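Local coordinates for quinoline 2-oxidoreductase large subunit (Pseudomonas putida, PDB 1T3Q), which probably hydroxylates quinoline at carbon 2 as the molybdenum-bearing large subunit of a xanthine dehydrogenase family enzyme, holding molybdenum with a molybdopterin cytosine dinucleotide, at residues R32-L37 against P200-G205; P249-G252 against Q257-H260. One frame throughout, in Å; residues are numbered along the deposited sequence.

Contact 1. Residues R32-L37 against P200-G205; sequences RYIADL and PMETRG
The Ile34 and Gly205 CA atoms lie 6.2 Å apart where a 3-10 turn of the hammerhead region (34-36) comes up to the loop leading into strand 205-211. Glu202 OE2 is the polar centre of this buried contact. Glu202 OE2 sits 3.3 Å from Tyr33 CB and approaches the Tyr33 ring obliquely, with ring and carboxylate planes 88° apart. Two waters join it to the turn: one donates to Glu202 OE2 and accepts from Ile34 N, the other likewise serves Ala35 N, each 2.7 Å from that oxygen. OE1 is taken up by Gly252 N and Lys258 NZ. With CG1 trans to its own nitrogen (chi1 -169°), Ile34 lays CG1 3.6 Å from Gly205 C, over backbone that carries no side chain, while CG2 faces OE2. Cutting Ile34 back to alanine removes CG1 and CG2, which is likely to leave a gap over Gly205 and take away one of the carbons packed against Glu202 OE2. Tyr33 OH is hydrogen-bonded to Cys107 O of the small subunit, and the ring meets Phe109 of that subunit edge-to-face. Just ahead of the turn, Tyr33 N donates to Asp36 OD2 over 2.9 Å, reaching the oxygen from 37° above the carboxylate plane.

Contact 2. Residues P249-G252 against Q257-H260; sequences PDVG and QKAH
Val251 and Lys258 meet side chain to side chain across the glycine-rich loop between strand 244-247 and helix 263-275, whose GGGFGxK sequence, familiar in this enzyme family, runs from Gly252 to Lys258 and includes Phe255 and Gly256 of the molybdenum pocket. The direct contact is aliphatic. The two side chains reach tip to tip, Val251 CG1 coming 3.7 Å from Lys258 CD, and CG1 also borders the ammonium group, 3.8 Å from NZ. Lys258 gets there because its chain is fully extended beyond CG (chi2 176°), which carries the charge across the loop to the backbone around Gly252.

The charged end of Lys258 finds its partners beyond the two segments. Gly252 O is 4.1 Å from Lys258 NZ, too far for a hydrogen bond; NZ instead donates to Gly253 O and forms a salt bridge with Glu202, so the buried ammonium has both a carbonyl and a carboxylate. Its positive charge would probably favour an ionised Glu202.

Hydrogen bonding also shapes the far side of the loop. His260 accepts at NE2 from the backbone N of Ala369, beside the pocket residues Tyr370 and Arg371, and its ring meets Trp331 at about 80°. At the other nitrogen, His260 ND1 donates to Gln257 O over 3.1 Å; the bond is nearly straight, 177° at the hydrogen, and lies in the imidazole plane but well above that of the carbonyl.

Contacts 1 and 2 have centres 8 Å apart and share the Glu202 carboxylate, whose two oxygens divide the work: OE2 faces residues 32-37, while OE1 turns to contact 2. There Glu202 OE1 lies 2.7 Å from Gly252 N, probably hydrogen-bonded, and 2.8 Å from Lys258 NZ in a salt bridge. The Tyr33 ring also packs on the 249-252 backbone, its CD2 3.2 Å from Asp250 O. Both contacts lie close to the cofactors. The Tyr33 side chain is about 7 Å from the Fe2S2 cluster, and the Val251 side chain is about 6 Å from the pterin cytosine dinucleotide, a placement consistent with shaping the protein around both cofactors.

Contact 1. Residues R32-L37 against P200-G205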
ATOM      1  N   ARG B  32       7.813   3.287  -9.662  1.00 18.82           N
ATOM      2  CA  ARG B  32       7.923   3.168  -8.216  1.00 17.75           C
ATOM      3  C   ARG B  32       8.946   2.113  -7.872  1.00 16.10           C
ATOM      4  O   ARG B  32       8.612   0.931  -7.792  1.00 18.59           O
ATOM      5  CB  ARG B  32       6.572   2.798  -7.601  1.00 19.63           C
ATOM      6  CG  ARG B  32       5.528   3.904  -7.692  1.00 24.16           C
ATOM      7  N   TYR B  33      10.188   2.545  -7.678  1.00 15.89           N
ATOM      8  CA  TYR B  33      11.283   1.640  -7.353  1.00 15.06           C
ATOM      9  C   TYR B  33      11.446   1.506  -5.835  1.00 14.79           C
ATOM     10  O   TYR B  33      10.842   2.254  -5.065  1.00 15.93           O
ATOM     11  CB  TYR B  33      12.582   2.128  -8.000  1.00 13.44           C
ATOM     12  CG  TYR B  33      12.492   2.301  -9.507  1.00 16.37           C
ATOM     13  CD1 TYR B  33      11.883   3.426 -10.067  1.00 16.57           C
ATOM     14  CD2 TYR B  33      13.030   1.344 -10.373  1.00 15.89           C
ATOM     15  CE1 TYR B  33      11.815   3.600 -11.456  1.00 17.42           C
ATOM     16  CE2 TYR B  33      12.966   1.504 -11.762  1.00 14.49           C
ATOM     17  CZ  TYR B  33      12.361   2.638 -12.294  1.00 16.46           C
ATOM     18  OH  TYR B  33      12.336   2.822 -13.659  1.00 15.11           O
ATOM     19  N   ILE B  34      12.274   0.561  -5.406  1.00 13.24           N
ATOM     20  CA  ILE B  34      12.441   0.315  -3.980  1.00 13.76           C
ATOM     21  C   ILE B  34      12.804   1.544  -3.134  1.00 12.36           C
ATOM     22  O   ILE B  34      12.242   1.747  -2.060  1.00 15.08           O
ATOM     23  CB  ILE B  34      13.460  -0.832  -3.750  1.00 13.37           C
ATOM     24  CG1 ILE B  34      13.435  -1.271  -2.287  1.00 12.93           C
ATOM     25  CG2 ILE B  34      14.848  -0.401  -4.183  1.00 13.84           C
ATOM     26  CD1 ILE B  34      12.100  -1.858  -1.852  1.00 14.43           C
ATOM     27  N   ALA B  35      13.726   2.373  -3.614  1.00 13.15           N
ATOM     28  CA  ALA B  35      14.126   3.559  -2.862  1.00 13.26           C
ATOM     29  C   ALA B  35      13.040   4.633  -2.823  1.00 14.55           C
ATOM     30  O   ALA B  35      13.100   5.552  -2.007  1.00 15.37           O
ATOM     31  CB  ALA B  35      15.420   4.139  -3.447  1.00 11.09           C
ATOM     32  N   ASP B  36      12.042   4.522  -3.698  1.00 15.53           N
ATOM     33  CA  ASP B  36      10.964   5.509  -3.736  1.00 16.53           C
ATOM     34  C   ASP B  36       9.882   5.229  -2.702  1.00 17.54           C
ATOM     35  O   ASP B  36       9.067   6.098  -2.398  1.00 18.03           O
ATOM     36  CB  ASP B  36      10.319   5.558  -5.132  1.00 15.28           C
ATOM     37  CG  ASP B  36      11.334   5.786  -6.236  1.00 16.09           C
ATOM     38  OD1 ASP B  36      12.346   6.458  -5.961  1.00 18.08           O
ATOM     39  OD2 ASP B  36      11.122   5.305  -7.376  1.00 17.49           O
ATOM     40  N   LEU B  37       9.876   4.019  -2.154  1.00 16.08           N
ATOM     41  CA  LEU B  37       8.863   3.650  -1.175  1.00 16.63           C
ATOM     42  C   LEU B  37       8.980   4.449   0.120  1.00 16.93           C
ATOM     43  O   LEU B  37      10.072   4.645   0.649  1.00 18.16           O
ATOM     44  CB  LEU B  37       8.952   2.149  -0.866  1.00 18.78           C
ATOM     45  CG  LEU B  37       7.912   1.585   0.110  1.00 21.20           C
ATOM     46  CD1 LEU B  37       6.542   1.549  -0.548  1.00 20.54           C
ATOM     47  CD2 LEU B  37       8.323   0.175   0.534  1.00 21.17           C
ATOM     48  N   PRO B 200      23.906  -2.785 -12.180  1.00 15.12           N
ATOM     49  CA  PRO B 200      22.636  -2.222 -12.646  1.00 14.70           C
ATOM     50  C   PRO B 200      22.626  -0.754 -12.209  1.00 16.00           C
ATOM     51  O   PRO B 200      23.254  -0.418 -11.211  1.00 15.43           O
ATOM     52  CB  PRO B 200      21.600  -3.059 -11.899  1.00 15.81           C
ATOM     53  CG  PRO B 200      22.303  -3.362 -10.601  1.00 14.92           C
ATOM     54  CD  PRO B 200      23.689  -3.736 -11.076  1.00 15.32           C
ATOM     55  N   MET B 201      21.938   0.124 -12.941  1.00 14.98           N
ATOM     56  CA  MET B 201      21.927   1.534 -12.542  1.00 15.63           C
ATOM     57  C   MET B 201      21.276   1.731 -11.174  1.00 14.89           C
ATOM     58  O   MET B 201      21.638   2.651 -10.437  1.00 16.60           O
ATOM     59  CB  MET B 201      21.250   2.407 -13.609  1.00 16.48           C
ATOM     60  CG  MET B 201      22.133   2.642 -14.832  1.00 20.22           C
ATOM     61  SD  MET B 201      23.751   3.402 -14.437  1.00 26.13           S
ATOM     62  CE  MET B 201      24.773   1.922 -14.239  1.00 25.53           C
ATOM     63  N   GLU B 202      20.309   0.880 -10.838  1.00 14.13           N
ATOM     64  CA  GLU B 202      19.681   0.942  -9.519  1.00 14.92           C
ATOM     65  C   GLU B 202      20.371  -0.137  -8.685  1.00 14.48           C
ATOM     66  O   GLU B 202      20.423  -1.297  -9.093  1.00 13.61           O
ATOM     67  CB  GLU B 202      18.190   0.615  -9.579  1.00 14.74           C
ATOM     68  CG  GLU B 202      17.567   0.481  -8.192  1.00 16.05           C
ATOM     69  CD  GLU B 202      16.261  -0.285  -8.201  1.00 15.73           C
ATOM     70  OE1 GLU B 202      16.228  -1.402  -8.760  1.00 14.96           O
ATOM     71  OE2 GLU B 202      15.270   0.220  -7.641  1.00 17.29           O
ATOM     72  N   THR B 203      20.902   0.236  -7.528  1.00 15.72           N
ATOM     73  CA  THR B 203      21.578  -0.736  -6.676  1.00 15.81           C
ATOM     74  C   THR B 203      20.535  -1.595  -5.966  1.00 15.89           C
ATOM     75  O   THR B 203      19.332  -1.428  -6.174  1.00 16.06           O
ATOM     76  CB  THR B 203      22.438  -0.032  -5.612  1.00 17.45           C
ATOM     77  OG1 THR B 203      21.608   0.835  -4.831  1.00 17.96           O
ATOM     78  CG2 THR B 203      23.549   0.777  -6.272  1.00 18.85           C
ATOM     79  N   ARG B 204      20.992  -2.505  -5.113  1.00 15.90           N
ATOM     80  CA  ARG B 204      20.066  -3.362  -4.385  1.00 17.11           C
ATOM     81  C   ARG B 204      19.398  -2.600  -3.252  1.00 17.03           C
ATOM     82  O   ARG B 204      19.932  -1.613  -2.742  1.00 17.84           O
ATOM     83  CB  ARG B 204      20.794  -4.581  -3.815  1.00 16.45           C
ATOM     84  CG  ARG B 204      21.456  -5.459  -4.870  1.00 19.15           C
ATOM     85  CD  ARG B 204      22.301  -6.530  -4.197  1.00 19.29           C
ATOM     86  NE  ARG B 204      23.289  -5.944  -3.298  1.00 18.21           N
ATOM     87  CZ  ARG B 204      23.980  -6.638  -2.400  1.00 22.57           C
ATOM     88  NH1 ARG B 204      24.861  -6.026  -1.617  1.00 23.25           N
ATOM     89  NH2 ARG B 204      23.787  -7.946  -2.279  1.00 21.12           N
ATOM     90  N   GLY B 205      18.224  -3.072  -2.859  1.00 17.44           N
ATOM     91  CA  GLY B 205      17.504  -2.425  -1.786  1.00 17.96           C
ATOM     92  C   GLY B 205      16.327  -3.254  -1.328  1.00 17.46           C
ATOM     93  O   GLY B 205      15.823  -4.097  -2.065  1.00 17.40           O
TER
HETATM   94  O   HOH W   1      13.227  -1.358  -7.031  1.00 19.54           O
HETATM   95  O   HOH W   2      15.332   2.493  -6.124  1.00 13.81           O

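Contact 2. Residues P249-G252 against Q257-H260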
ATOM      1  N   PRO B 249       8.639  -3.887  -6.376  1.00 17.62           N
ATOM      2  CA  PRO B 249       8.245  -2.648  -7.057  1.00 17.91           C
ATOM      3  C   PRO B 249       8.892  -2.682  -8.434  1.00 16.27           C
ATOM      4  O   PRO B 249       9.343  -3.733  -8.875  1.00 14.97           O
ATOM      5  CB  PRO B 249       8.831  -1.568  -6.157  1.00 18.67           C
ATOM      6  CG  PRO B 249      10.105  -2.202  -5.666  1.00 20.64           C
ATOM      7  CD  PRO B 249       9.692  -3.643  -5.373  1.00 18.26           C
ATOM      8  N   ASP B 250       8.913  -1.554  -9.135  1.00 15.95           N
ATOM      9  CA  ASP B 250       9.589  -1.526 -10.423  1.00 15.28           C
ATOM     10  C   ASP B 250      11.058  -1.701 -10.052  1.00 13.70           C
ATOM     11  O   ASP B 250      11.504  -1.169  -9.035  1.00 15.95           O
ATOM     12  CB  ASP B 250       9.380  -0.180 -11.125  1.00 15.90           C
ATOM     13  CG  ASP B 250       7.958  -0.004 -11.636  1.00 17.25           C
ATOM     14  OD1 ASP B 250       7.422  -0.976 -12.204  1.00 17.33           O
ATOM     15  OD2 ASP B 250       7.384   1.102 -11.489  1.00 17.80           O
ATOM     16  N   VAL B 251      11.799  -2.460 -10.848  1.00 13.17           N
ATOM     17  CA  VAL B 251      13.219  -2.707 -10.584  1.00 13.29           C
ATOM     18  C   VAL B 251      14.104  -2.113 -11.674  1.00 14.97           C
ATOM     19  O   VAL B 251      13.895  -2.372 -12.865  1.00 15.73           O
ATOM     20  CB  VAL B 251      13.489  -4.235 -10.465  1.00 12.91           C
ATOM     21  CG1 VAL B 251      14.965  -4.496 -10.267  1.00 12.20           C
ATOM     22  CG2 VAL B 251      12.698  -4.802  -9.299  1.00 13.94           C
ATOM     23  N   GLY B 252      15.097  -1.324 -11.258  1.00 13.95           N
ATOM     24  CA  GLY B 252      16.000  -0.676 -12.198  1.00 14.83           C
ATOM     25  C   GLY B 252      17.140  -1.536 -12.710  1.00 17.31           C
ATOM     26  O   GLY B 252      18.314  -1.180 -12.569  1.00 17.17           O
ATOM     27  N   GLN B 257      22.081 -10.209 -10.842  1.00 16.73           N
ATOM     28  CA  GLN B 257      22.540  -9.760  -9.525  1.00 16.46           C
ATOM     29  C   GLN B 257      21.406  -9.778  -8.512  1.00 17.61           C
ATOM     30  O   GLN B 257      21.608 -10.087  -7.333  1.00 16.78           O
ATOM     31  CB  GLN B 257      23.127  -8.350  -9.609  1.00 16.02           C
ATOM     32  CG  GLN B 257      23.867  -7.917  -8.343  1.00 16.21           C
ATOM     33  CD  GLN B 257      24.264  -6.456  -8.364  1.00 13.88           C
ATOM     34  OE1 GLN B 257      23.467  -5.581  -8.032  1.00 15.63           O
ATOM     35  NE2 GLN B 257      25.500  -6.185  -8.771  1.00 13.34           N
ATOM     36  N   LYS B 258      20.207  -9.447  -8.977  1.00 14.80           N
ATOM     37  CA  LYS B 258      19.043  -9.417  -8.116  1.00 14.71           C
ATOM     38  C   LYS B 258      18.291 -10.747  -8.136  1.00 13.81           C
ATOM     39  O   LYS B 258      17.118 -10.826  -7.772  1.00 15.09           O
ATOM     40  CB  LYS B 258      18.151  -8.234  -8.512  1.00 15.44           C
ATOM     41  CG  LYS B 258      18.838  -6.909  -8.177  1.00 14.94           C
ATOM     42  CD  LYS B 258      18.066  -5.670  -8.619  1.00 16.29           C
ATOM     43  CE  LYS B 258      18.904  -4.423  -8.351  1.00 15.42           C
ATOM     44  NZ  LYS B 258      18.367  -3.208  -9.039  1.00 16.44           N
ATOM     45  N   ALA B 259      18.998 -11.791  -8.557  1.00 15.53           N
ATOM     46  CA  ALA B 259      18.450 -13.136  -8.592  1.00 16.01           C
ATOM     47  C   ALA B 259      19.204 -13.962  -7.549  1.00 17.41           C
ATOM     48  O   ALA B 259      19.564 -15.111  -7.794  1.00 16.23           O
ATOM     49  CB  ALA B 259      18.617 -13.754  -9.974  1.00 16.14           C
ATOM     50  N   HIS B 260      19.465 -13.346  -6.402  1.00 17.58           N
ATOM     51  CA  HIS B 260      20.142 -14.015  -5.291  1.00 18.94           C
ATOM     52  C   HIS B 260      19.463 -13.575  -4.010  1.00 20.41           C
ATOM     53  O   HIS B 260      18.771 -12.551  -3.975  1.00 19.00           O
ATOM     54  CB  HIS B 260      21.615 -13.608  -5.161  1.00 17.96           C
ATOM     55  CG  HIS B 260      22.449 -13.893  -6.369  1.00 18.95           C
ATOM     56  ND1 HIS B 260      22.674 -12.954  -7.352  1.00 18.08           N
ATOM     57  CD2 HIS B 260      23.130 -15.002  -6.742  1.00 18.17           C
ATOM     58  CE1 HIS B 260      23.461 -13.471  -8.278  1.00 18.33           C
ATOM     59  NE2 HIS B 260      23.753 -14.712  -7.933  1.00 19.12           N
TER